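Local atomic coordinates of cyclin homolog (Herpesvirus saimiri, PDB entry 2F2C), a protein that acts as a viral D-type cyclin of herpesvirus saimiri that may promote cellular transformation and rapid T-cell proliferation during latent infection of susceptible hosts. Residues 22-25 against 26-30; 61-65 against 66-70; 165-168 against 169-172; 177-180 against 181-185; 228-231 against 232-236. One frame throughout, in Å; residues are numbered along the deposited sequence.

Contact 1: residues 22-25 against 26-30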
# COMPACT_ATOMS: atom_id res chain seq x y z
N ARG A 22 -7.26 -7.76 13.58
CA ARG A 22 -6.93 -8.65 12.47
C ARG A 22 -5.86 -8.18 11.49
O ARG A 22 -5.33 -8.99 10.72
CB ARG A 22 -8.18 -9.26 11.79
CG ARG A 22 -9.09 -8.32 11.10
CD ARG A 22 -10.52 -8.80 11.02
NE ARG A 22 -11.33 -7.73 10.43
CZ ARG A 22 -11.40 -7.49 9.12
NH1 ARG A 22 -10.73 -8.25 8.27
NH2 ARG A 22 -12.13 -6.49 8.67
N VAL A 23 -5.50 -6.90 11.57
CA VAL A 23 -4.35 -6.38 10.87
C VAL A 23 -3.09 -7.09 11.37
O VAL A 23 -2.24 -7.48 10.56
CB VAL A 23 -4.24 -4.81 11.03
CG1 VAL A 23 -2.79 -4.28 10.89
CG2 VAL A 23 -5.21 -4.09 10.06
N LEU A 24 -2.95 -7.27 12.68
CA LEU A 24 -1.82 -7.99 13.25
C LEU A 24 -1.82 -9.42 12.74
O LEU A 24 -0.76 -10.02 12.42
CB LEU A 24 -1.93 -8.05 14.77
CG LEU A 24 -0.67 -7.92 15.63
CD1 LEU A 24 -0.92 -8.49 17.01
CD2 LEU A 24 0.58 -8.53 15.01
N ASN A 25 -3.04 -9.98 12.68
CA ASN A 25 -3.25 -11.34 12.25
C ASN A 25 -2.73 -11.50 10.84
O ASN A 25 -2.01 -12.48 10.57
CB ASN A 25 -4.74 -11.68 12.27
CG ASN A 25 -5.13 -12.56 13.44
OD1 ASN A 25 -4.68 -13.72 13.54
ND2 ASN A 25 -5.99 -12.03 14.31
N ASN A 26 -3.06 -10.54 9.97
CA ASN A 26 -2.69 -10.63 8.56
C ASN A 26 -1.20 -10.40 8.34
O ASN A 26 -0.63 -10.90 7.38
CB ASN A 26 -3.50 -9.67 7.69
CG ASN A 26 -4.98 -10.01 7.68
OD1 ASN A 26 -5.38 -11.12 7.31
ND2 ASN A 26 -5.80 -9.05 8.08
N LEU A 27 -0.58 -9.64 9.24
CA LEU A 27 0.83 -9.38 9.13
C LEU A 27 1.60 -10.66 9.40
O LEU A 27 2.49 -11.03 8.62
CB LEU A 27 1.26 -8.26 10.08
CG LEU A 27 1.23 -6.82 9.57
CD1 LEU A 27 1.45 -5.86 10.72
CD2 LEU A 27 2.26 -6.57 8.45
N LYS A 28 1.23 -11.35 10.48
CA LYS A 28 1.77 -12.68 10.78
C LYS A 28 1.54 -13.64 9.62
O LYS A 28 2.41 -14.45 9.30
CB LYS A 28 1.10 -13.28 12.00
CG LYS A 28 1.37 -12.60 13.32
CD LYS A 28 0.24 -13.06 14.21
CE LYS A 28 0.55 -13.09 15.67
NZ LYS A 28 -0.12 -14.31 16.26
N LEU A 29 0.37 -13.59 9.00
CA LEU A 29 0.05 -14.51 7.91
C LEU A 29 0.90 -14.24 6.69
O LEU A 29 1.54 -15.15 6.17
CB LEU A 29 -1.43 -14.41 7.54
CG LEU A 29 -2.25 -15.69 7.65
CD1 LEU A 29 -3.75 -15.38 7.65
CD2 LEU A 29 -1.88 -16.69 6.55
N ARG A 30 0.94 -12.98 6.25
CA ARG A 30 1.72 -12.57 5.07
C ARG A 30 3.23 -12.69 5.34
O ARG A 30 4.04 -12.88 4.42
CB ARG A 30 1.34 -11.17 4.58
CG ARG A 30 -0.16 -11.01 4.19
CD ARG A 30 -0.52 -9.67 3.54
NE ARG A 30 0.31 -8.60 4.08
CZ ARG A 30 -0.05 -7.76 5.03
NH1 ARG A 30 -1.25 -7.82 5.56
NH2 ARG A 30 0.81 -6.86 5.46
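Asn26 folds back along the helix onto Arg22, one turn earlier in the chain, and their backbones are joined by a hydrogen bond from Asn26 N to Arg22 O (2.8 Å). The same spacing recurs in the bonds from Leu27 N to Val23 O, from Lys28 N to Leu24 O and from Leu29 N to Asn25 O, of which that of Lys28 is nearly straight at 177°. Among the side-chain polar groups, the Asn26 amide has CG anti to its own carbonyl carbon (chi1 -64°) and lies beside the Arg22 carbonyl without a well-directed bond to it. ND2 makes a weak bond to the backbone of another protein chain, and an acidic side chain of that other chain pairs with Arg22 NH2 in a salt bridge. The side chains of Leu27 and Lys28 lie over the Leu24 carbonyl, with Lys28 CG 3.5 Å from Leu24 O. Apolar contact is loose, Leu24 CD2 standing 4.5 Å from Lys28 CG. In the cyclin fold this is helix 21-31, near the N-terminus, with Leu24 and Leu27 facing Phe155 and Pro158 of its own chain and Arg22 and Asn26 facing the partner protein.

Contact 2: residues 61-65 against 66-70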
# COMPACT_ATOMS: atom_id res chain seq x y z
N LEU A 61 23.06 4.79 5.46
CA LEU A 61 23.47 6.19 5.52
C LEU A 61 22.63 7.01 4.55
O LEU A 61 22.14 8.09 4.89
CB LEU A 61 24.95 6.35 5.21
CG LEU A 61 25.53 7.73 5.49
CD1 LEU A 61 25.41 8.08 6.97
CD2 LEU A 61 26.97 7.80 5.03
N LEU A 62 22.47 6.47 3.35
CA LEU A 62 21.81 7.12 2.25
C LEU A 62 20.36 7.49 2.61
O LEU A 62 19.93 8.64 2.37
CB LEU A 62 21.87 6.18 1.07
CG LEU A 62 22.03 6.68 -0.36
CD1 LEU A 62 22.92 7.88 -0.44
CD2 LEU A 62 22.61 5.55 -1.19
N CYS A 63 19.63 6.54 3.22
CA CYS A 63 18.26 6.78 3.66
C CYS A 63 18.20 7.77 4.82
O CYS A 63 17.36 8.67 4.83
CB CYS A 63 17.60 5.48 4.08
SG CYS A 63 17.55 4.23 2.77
N GLU A 64 19.08 7.59 5.80
CA GLU A 64 19.17 8.47 6.96
C GLU A 64 19.48 9.88 6.50
O GLU A 64 18.82 10.83 6.90
CB GLU A 64 20.28 7.96 7.88
CG GLU A 64 20.24 8.39 9.34
CD GLU A 64 21.48 7.89 10.11
OE1 GLU A 64 22.63 8.16 9.67
OE2 GLU A 64 21.32 7.22 11.17
N SER A 65 20.48 10.02 5.63
CA SER A 65 20.92 11.33 5.15
C SER A 65 19.91 12.04 4.25
O SER A 65 19.75 13.25 4.34
CB SER A 65 22.27 11.22 4.44
OG SER A 65 23.22 10.57 5.28
N PHE A 66 19.22 11.30 3.39
CA PHE A 66 18.22 11.96 2.57
C PHE A 66 16.85 12.02 3.23
O PHE A 66 15.89 12.48 2.62
CB PHE A 66 18.16 11.37 1.16
CG PHE A 66 19.31 11.79 0.30
CD1 PHE A 66 19.32 13.06 -0.29
CD2 PHE A 66 20.40 10.96 0.11
CE1 PHE A 66 20.38 13.47 -1.08
CE2 PHE A 66 21.47 11.37 -0.68
CZ PHE A 66 21.45 12.62 -1.27
N GLU A 67 16.79 11.56 4.48
CA GLU A 67 15.59 11.67 5.33
C GLU A 67 14.37 10.87 4.83
O GLU A 67 13.23 11.29 5.00
CB GLU A 67 15.22 13.15 5.59
CG GLU A 67 15.78 13.73 6.88
CD GLU A 67 15.67 15.25 6.95
OE1 GLU A 67 14.76 15.84 6.31
OE2 GLU A 67 16.51 15.88 7.64
N LEU A 68 14.62 9.71 4.25
CA LEU A 68 13.52 8.86 3.76
C LEU A 68 12.70 8.21 4.89
O LEU A 68 13.21 7.92 5.99
CB LEU A 68 14.01 7.79 2.78
CG LEU A 68 15.04 8.23 1.74
CD1 LEU A 68 15.41 7.03 0.92
CD2 LEU A 68 14.50 9.32 0.85
N ASP A 69 11.42 7.98 4.60
CA ASP A 69 10.51 7.33 5.52
C ASP A 69 11.13 6.09 6.09
O ASP A 69 11.83 5.38 5.40
CB ASP A 69 9.21 6.99 4.81
CG ASP A 69 8.23 8.14 4.85
OD1 ASP A 69 7.71 8.56 3.78
OD2 ASP A 69 7.91 8.71 5.92
N LYS A 70 10.85 5.85 7.36
CA LYS A 70 11.46 4.77 8.11
C LYS A 70 11.34 3.41 7.46
O LYS A 70 12.06 2.49 7.84
CB LYS A 70 10.86 4.67 9.51
CG LYS A 70 11.32 5.73 10.49
CD LYS A 70 12.81 5.62 10.79
CE LYS A 70 13.19 6.48 11.97
NZ LYS A 70 12.41 7.73 11.83
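The Phe66 ring meets Leu62 at its edge: methyl CD1 of Leu62 lies in the ring plane, 3.8 Å from Phe66 CE2, and Leu62 O also stands near that plane, 3.3 Å from Phe66 CD2. This is the C-terminal end of helix 49-65, closed by a Schellman motif in which Glu67 takes a positive phi of 65°. The side chains of Leu62 and Phe66 run side by side and point the same way, because CG of Phe66 is anti to its carbonyl carbon (chi1 -75°) and swings the ring back along the last turn. Met114, Leu122 and Lys118 add further packing against the Phe66 side chain. Two bonds reach back into the final turn, from Leu68 N to Cys63 O (3.0 Å) and from Glu67 N to Glu64 O (3.2 Å); in the second, the donor stands well above the carbonyl plane. Phe66 N keeps the regular helical bond to Leu62 O. After the reversal, Leu68 turns its side chain against the apolar side of the helix, with CD1 4.0 Å from Cys63 SG, and it also touches Met114. One turn before the end, Leu61 O accepts two bonds from a single residue, one from Ser65 N and the other from Ser65 OG, each 2.7 Å long.

Contact 3: residues 165-168 against 169-172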
# COMPACT_ATOMS: atom_id res chain seq x y z
N ILE A 165 -0.52 -0.42 25.29
CA ILE A 165 0.15 0.86 25.57
C ILE A 165 -0.71 2.04 25.08
O ILE A 165 -1.15 2.06 23.92
CB ILE A 165 1.54 0.90 24.88
CG1 ILE A 165 2.42 -0.26 25.36
CG2 ILE A 165 2.22 2.27 25.07
CD1 ILE A 165 3.64 -0.47 24.52
N PRO A 166 -0.94 3.02 25.96
CA PRO A 166 -1.76 4.18 25.64
C PRO A 166 -1.24 4.93 24.42
O PRO A 166 -0.04 5.19 24.31
CB PRO A 166 -1.63 5.05 26.89
CG PRO A 166 -0.37 4.60 27.53
CD PRO A 166 -0.38 3.11 27.32
N GLU A 167 -2.16 5.26 23.51
CA GLU A 167 -1.81 5.94 22.25
C GLU A 167 -0.83 7.10 22.41
O GLU A 167 0.06 7.27 21.57
CB GLU A 167 -3.07 6.41 21.54
CG GLU A 167 -3.69 5.35 20.64
CD GLU A 167 -5.16 5.60 20.40
OE1 GLU A 167 -5.55 6.74 20.05
OE2 GLU A 167 -5.95 4.64 20.57
N ASP A 168 -1.00 7.89 23.48
CA ASP A 168 -0.16 9.07 23.77
C ASP A 168 1.35 8.86 23.55
O ASP A 168 2.07 9.82 23.27
CB ASP A 168 -0.39 9.57 25.22
CG ASP A 168 -1.75 9.15 25.82
OD1 ASP A 168 -2.80 9.79 25.51
OD2 ASP A 168 -1.88 8.22 26.66
N LEU A 169 1.83 7.62 23.67
CA LEU A 169 3.27 7.36 23.60
C LEU A 169 3.79 6.92 22.24
O LEU A 169 4.99 6.75 22.09
CB LEU A 169 3.68 6.34 24.66
CG LEU A 169 3.47 6.89 26.07
CD1 LEU A 169 3.57 5.79 27.12
CD2 LEU A 169 4.43 8.04 26.36
N TRP A 170 2.89 6.78 21.27
CA TRP A 170 3.25 6.15 20.00
C TRP A 170 4.24 6.97 19.16
O TRP A 170 5.18 6.39 18.62
CB TRP A 170 2.01 5.77 19.20
CG TRP A 170 1.20 4.70 19.83
CD1 TRP A 170 1.38 4.16 21.07
CD2 TRP A 170 0.02 4.08 19.30
NE1 TRP A 170 0.41 3.22 21.33
CE2 TRP A 170 -0.44 3.14 20.26
CE3 TRP A 170 -0.69 4.19 18.09
CZ2 TRP A 170 -1.57 2.34 20.05
CZ3 TRP A 170 -1.82 3.39 17.89
CH2 TRP A 170 -2.24 2.47 18.87
N PRO A 171 4.05 8.29 19.07
CA PRO A 171 5.04 9.17 18.43
C PRO A 171 6.49 8.88 18.87
O PRO A 171 7.29 8.46 18.05
CB PRO A 171 4.62 10.56 18.89
CG PRO A 171 3.16 10.46 19.06
CD PRO A 171 2.89 9.07 19.55
N GLN A 172 6.79 9.07 20.15
CA GLN A 172 8.16 8.87 20.63
C GLN A 172 8.64 7.41 20.49
O GLN A 172 9.79 7.16 20.13
CB GLN A 172 8.32 9.37 22.08
CG GLN A 172 7.68 8.44 23.14
CD GLN A 172 7.71 8.97 24.57
OE1 GLN A 172 7.62 10.18 24.81
NE2 GLN A 172 7.80 8.04 25.53
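Trp170 lays its indole over the backbone of Glu167, and this is the dense part of the contact. Glu167 CA sits above one face of the ring system, 3.6 Å from the centroid of the five-membered ring and only 11° off its normal, a CH-pi contact. Glu167 O lies over a face of the indole as well, while CG of Glu167 lies over the six-membered ring, 3.7 Å from Trp170 CH2. The indole is placed there by a first torsion that sets CG anti to the carbonyl carbon (chi1 -66°), folding the side chain back over the preceding turn. Its NE1 donates to Ile165 O at 3.2 Å, a bent bond (143°) whose donor stands above the carbonyl plane; this bond helps to fix the rotation of the ring. Ile157, Cys160 and Asn161 of helix 156-162 pack against the indole, as does Ile13, and aromatic side chains of another protein chain pack on Trp170 and Pro171.

The solvent side is looser. Here the partly exposed Leu169 merely lies alongside the exposed Pro166, with Leu169 CD1 4.1 Å from Pro166 CG, and Asp168 is exposed as well. The buried Ile165 makes an equally loose contact with Leu169. The carboxylate of Glu167 forms a salt bridge with Lys19.

Two backbone bonds carry the turn, from Leu169 N to Pro166 O and from Trp170 N to Glu167 O (2.9 Å). Both span three residues, the spacing of a 3-10 turn, which here leads directly into alpha helix 170-184, with Pro171 in the first turn.

Contact 4: residues 177-180 against 181-185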
# COMPACT_ATOMS: atom_id res chain seq x y z
N ALA A 177 12.06 3.28 18.25
CA ALA A 177 12.13 1.88 17.88
C ALA A 177 12.41 1.62 16.41
O ALA A 177 13.12 0.66 16.08
CB ALA A 177 10.89 1.12 18.36
N SER A 178 11.89 2.45 15.51
CA SER A 178 12.21 2.28 14.08
C SER A 178 13.68 2.60 13.78
O SER A 178 14.32 1.92 12.97
CB SER A 178 11.26 3.04 13.14
OG SER A 178 11.11 4.40 13.47
N THR A 179 14.23 3.61 14.46
CA THR A 179 15.64 3.93 14.33
C THR A 179 16.45 2.72 14.76
O THR A 179 17.33 2.26 14.02
CB THR A 179 16.02 5.14 15.19
OG1 THR A 179 15.18 6.25 14.87
CG2 THR A 179 17.42 5.63 14.83
N THR A 180 16.14 2.21 15.95
CA THR A 180 16.74 0.99 16.48
C THR A 180 16.60 -0.23 15.54
O THR A 180 17.59 -0.94 15.28
CB THR A 180 16.11 0.68 17.85
OG1 THR A 180 16.32 1.80 18.73
CG2 THR A 180 16.82 -0.49 18.53
N ILE A 181 15.40 -0.47 15.03
CA ILE A 181 15.23 -1.59 14.10
C ILE A 181 16.06 -1.39 12.82
O ILE A 181 16.84 -2.29 12.45
CB ILE A 181 13.74 -1.88 13.82
CG1 ILE A 181 13.11 -2.59 15.01
CG2 ILE A 181 13.60 -2.77 12.65
CD1 ILE A 181 11.68 -2.21 15.25
N CYS A 182 15.94 -0.22 12.19
CA CYS A 182 16.70 0.09 10.97
C CYS A 182 18.20 -0.05 11.10
O CYS A 182 18.85 -0.42 10.14
CB CYS A 182 16.37 1.46 10.43
SG CYS A 182 14.75 1.57 9.67
N LYS A 183 18.78 0.25 12.26
CA LYS A 183 20.23 0.05 12.38
C LYS A 183 20.59 -1.43 12.55
O LYS A 183 21.48 -1.92 11.87
CB LYS A 183 20.86 0.91 13.47
CG LYS A 183 21.08 2.38 13.08
CD LYS A 183 22.12 3.02 13.99
CE LYS A 183 22.44 4.46 13.59
NZ LYS A 183 21.46 5.46 14.10
N ALA A 184 19.89 -2.14 13.44
CA ALA A 184 20.11 -3.59 13.66
C ALA A 184 20.14 -4.40 12.36
O ALA A 184 21.02 -5.24 12.19
CB ALA A 184 19.06 -4.15 14.61
N LEU A 185 19.21 -4.10 11.45
CA LEU A 185 19.10 -4.80 10.15
C LEU A 185 20.36 -4.77 9.30
O LEU A 185 20.42 -5.45 8.27
CB LEU A 185 17.93 -4.24 9.33
CG LEU A 185 16.57 -4.84 9.67
CD1 LEU A 185 15.46 -3.91 9.28
CD2 LEU A 185 16.38 -6.17 9.01
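Two successive turns of helix 170-184 meet here, close to the centre of the chain, through regular alpha-helical bonds: Ile181 N to Ala177 O and Cys182 N to Ser178 O (both 2.8 Å), then Lys183 N to Thr179 O and Ala184 N to Thr180 O. The side chains of the later turn lean back over the carbonyls of the earlier one. In Ile181 the first torsion (chi1 -76°) sets CG1 anti to the carbonyl carbon and places that branch over the Ala177 carbonyl. Ile181 CD1 lies 3.3 Å from Ala177 O. Cys182 likewise has its SG 3.3 Å from Ser178 O.

Around this stretch the all-helical cyclin fold closes in from several directions. Leu156 touches Ala177, Ser178 and Ile181; helix 195-208 brings Leu203 against Ala177, Thr206 against Ala177 and Thr180, and Ile198 against Ile181; Val242 and Ala245 of helix 232-247 meet Ala184. The hydroxyls in this setting turn back to the helix itself, with Ser178 OG, Thr179 OG1 and Thr180 OG1 hydrogen-bonded to the carbonyls of Tyr174, Glu175 and Ala176 respectively.

Along the more open side, Thr179 and Lys183 lie side by side and point the same way. Methyl CG2 of Thr179 faces the lysine, and the bend at the last torsion of Lys183 (chi4 82°) leaves NZ 4.1 Å from that methyl. The ammonium group makes a cation-pi contact with Tyr249 and a long, weak ion pair with Glu64.

Contact 5: residues 228-231 against 232-236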
# COMPACT_ATOMS: atom_id res chain seq x y z
N LEU A 228 2.79 -12.92 19.55
CA LEU A 228 3.53 -13.41 18.40
C LEU A 228 3.43 -14.93 18.25
O LEU A 228 3.45 -15.43 17.12
CB LEU A 228 4.99 -12.95 18.46
CG LEU A 228 5.12 -11.42 18.42
CD1 LEU A 228 6.46 -10.97 18.87
CD2 LEU A 228 4.83 -10.89 17.04
N ASN A 229 3.29 -15.63 19.38
CA ASN A 229 3.23 -17.09 19.44
C ASN A 229 4.62 -17.70 19.32
O ASN A 229 4.81 -18.73 18.68
CB ASN A 229 2.24 -17.69 18.43
CG ASN A 229 1.77 -19.12 18.81
OD1 ASN A 229 2.07 -19.62 19.89
ND2 ASN A 229 1.06 -19.78 17.90
N PHE A 230 5.60 -17.09 19.97
CA PHE A 230 6.90 -17.73 20.13
C PHE A 230 7.11 -18.03 21.61
O PHE A 230 6.29 -17.62 22.41
CB PHE A 230 8.00 -16.83 19.59
CG PHE A 230 8.09 -16.84 18.11
CD1 PHE A 230 8.65 -17.95 17.44
CD2 PHE A 230 7.63 -15.75 17.37
CE1 PHE A 230 8.75 -17.96 16.04
CE2 PHE A 230 7.70 -15.73 15.98
CZ PHE A 230 8.26 -16.82 15.30
N SER A 231 8.18 -18.73 21.99
CA SER A 231 8.42 -18.95 23.42
C SER A 231 9.05 -17.74 24.09
O SER A 231 9.85 -17.04 23.47
CB SER A 231 9.30 -20.17 23.67
OG SER A 231 10.64 -19.77 23.87
N THR A 232 8.73 -17.50 25.36
CA THR A 232 9.41 -16.47 26.15
C THR A 232 10.93 -16.47 25.94
O THR A 232 11.52 -15.40 25.88
CB THR A 232 9.07 -16.54 27.65
OG1 THR A 232 9.05 -17.91 28.08
CG2 THR A 232 7.66 -16.06 27.90
N ASN A 233 11.57 -17.62 25.83
CA ASN A 233 13.03 -17.60 25.63
C ASN A 233 13.44 -17.01 24.29
O ASN A 233 14.31 -16.14 24.24
CB ASN A 233 13.66 -18.96 25.82
CG ASN A 233 13.56 -19.44 27.24
OD1 ASN A 233 14.56 -19.48 27.96
ND2 ASN A 233 12.35 -19.80 27.66
N THR A 234 12.80 -17.45 23.22
CA THR A 234 13.12 -16.90 21.90
C THR A 234 12.77 -15.40 21.74
O THR A 234 13.26 -14.76 20.81
CB THR A 234 12.61 -17.81 20.74
OG1 THR A 234 12.10 -16.99 19.66
CG2 THR A 234 11.41 -18.56 21.16
N VAL A 235 11.95 -14.85 22.64
CA VAL A 235 11.74 -13.38 22.67
C VAL A 235 12.89 -12.67 23.37
O VAL A 235 13.47 -11.72 22.85
CB VAL A 235 10.40 -12.98 23.33
CG1 VAL A 235 10.39 -11.50 23.63
CG2 VAL A 235 9.25 -13.30 22.42
N ARG A 236 13.21 -13.14 24.57
CA ARG A 236 14.32 -12.61 25.32
C ARG A 236 15.63 -12.61 24.52
O ARG A 236 16.36 -11.63 24.55
CB ARG A 236 14.44 -13.39 26.62
CG ARG A 236 15.37 -12.78 27.66
CD ARG A 236 14.85 -12.91 29.10
NE ARG A 236 14.38 -14.26 29.42
CZ ARG A 236 13.40 -14.52 30.29
NH1 ARG A 236 12.77 -13.54 30.93
NH2 ARG A 236 13.05 -15.79 30.52
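Ser231 turns its hydroxyl toward Asn233 and Thr234 through a first torsion of 98°, and its backbone, with psi 147°, is still extended just before the helix begins. OG thereby faces the first turn of helix 232-247 as its N-cap. It accepts a straight bond from Thr234 N at 3.2 Å (170°) and a weak, bent one from Asn233 N at 3.1 Å, so that two amides at the start of the helix, which lack carbonyl partners a full turn earlier, share one oxygen. The carbonyl of the same residue opens the regular series: Val235 N donates to Ser231 O at 3.1 Å, nearly along the C=O axis. Phe230 makes a lighter contact beside the cap, its CB 4.1 Å from Thr234 OG1, while its ring leads away. The turn thus connects helix 218-228 to helix 232-247 at the surface. Phe230 and Thr234 rest on Leu197, and Val235 on Leu204, of helix 195-208, while Thr232 touches Glu222 and Ser225 of helix 218-228.

Contact 4 is the buried one, its centre about 7 Å from that of the chain; contacts 1, 2 and 3 are partly buried, and contact 5 lies at the surface. Contacts 3 and 4 use the same helix, 170-184, at its start and further along. Contacts 2 and 4 touch between the N-terminal cyclin region and the viral cyclin region, through Lys70 with Ser178 and a weak Glu64-Lys183 ion pair. Contact 1 touches contact 5 where Lys28 NZ packs near Leu228 O. The chemistry follows position: helix interiors in contacts 1 and 4 rely on regular backbone bonds, whereas a Schellman motif closes a helix in contact 2, and an indole-covered 3-10 turn and a serine N-cap open helices in contacts 3 and 5.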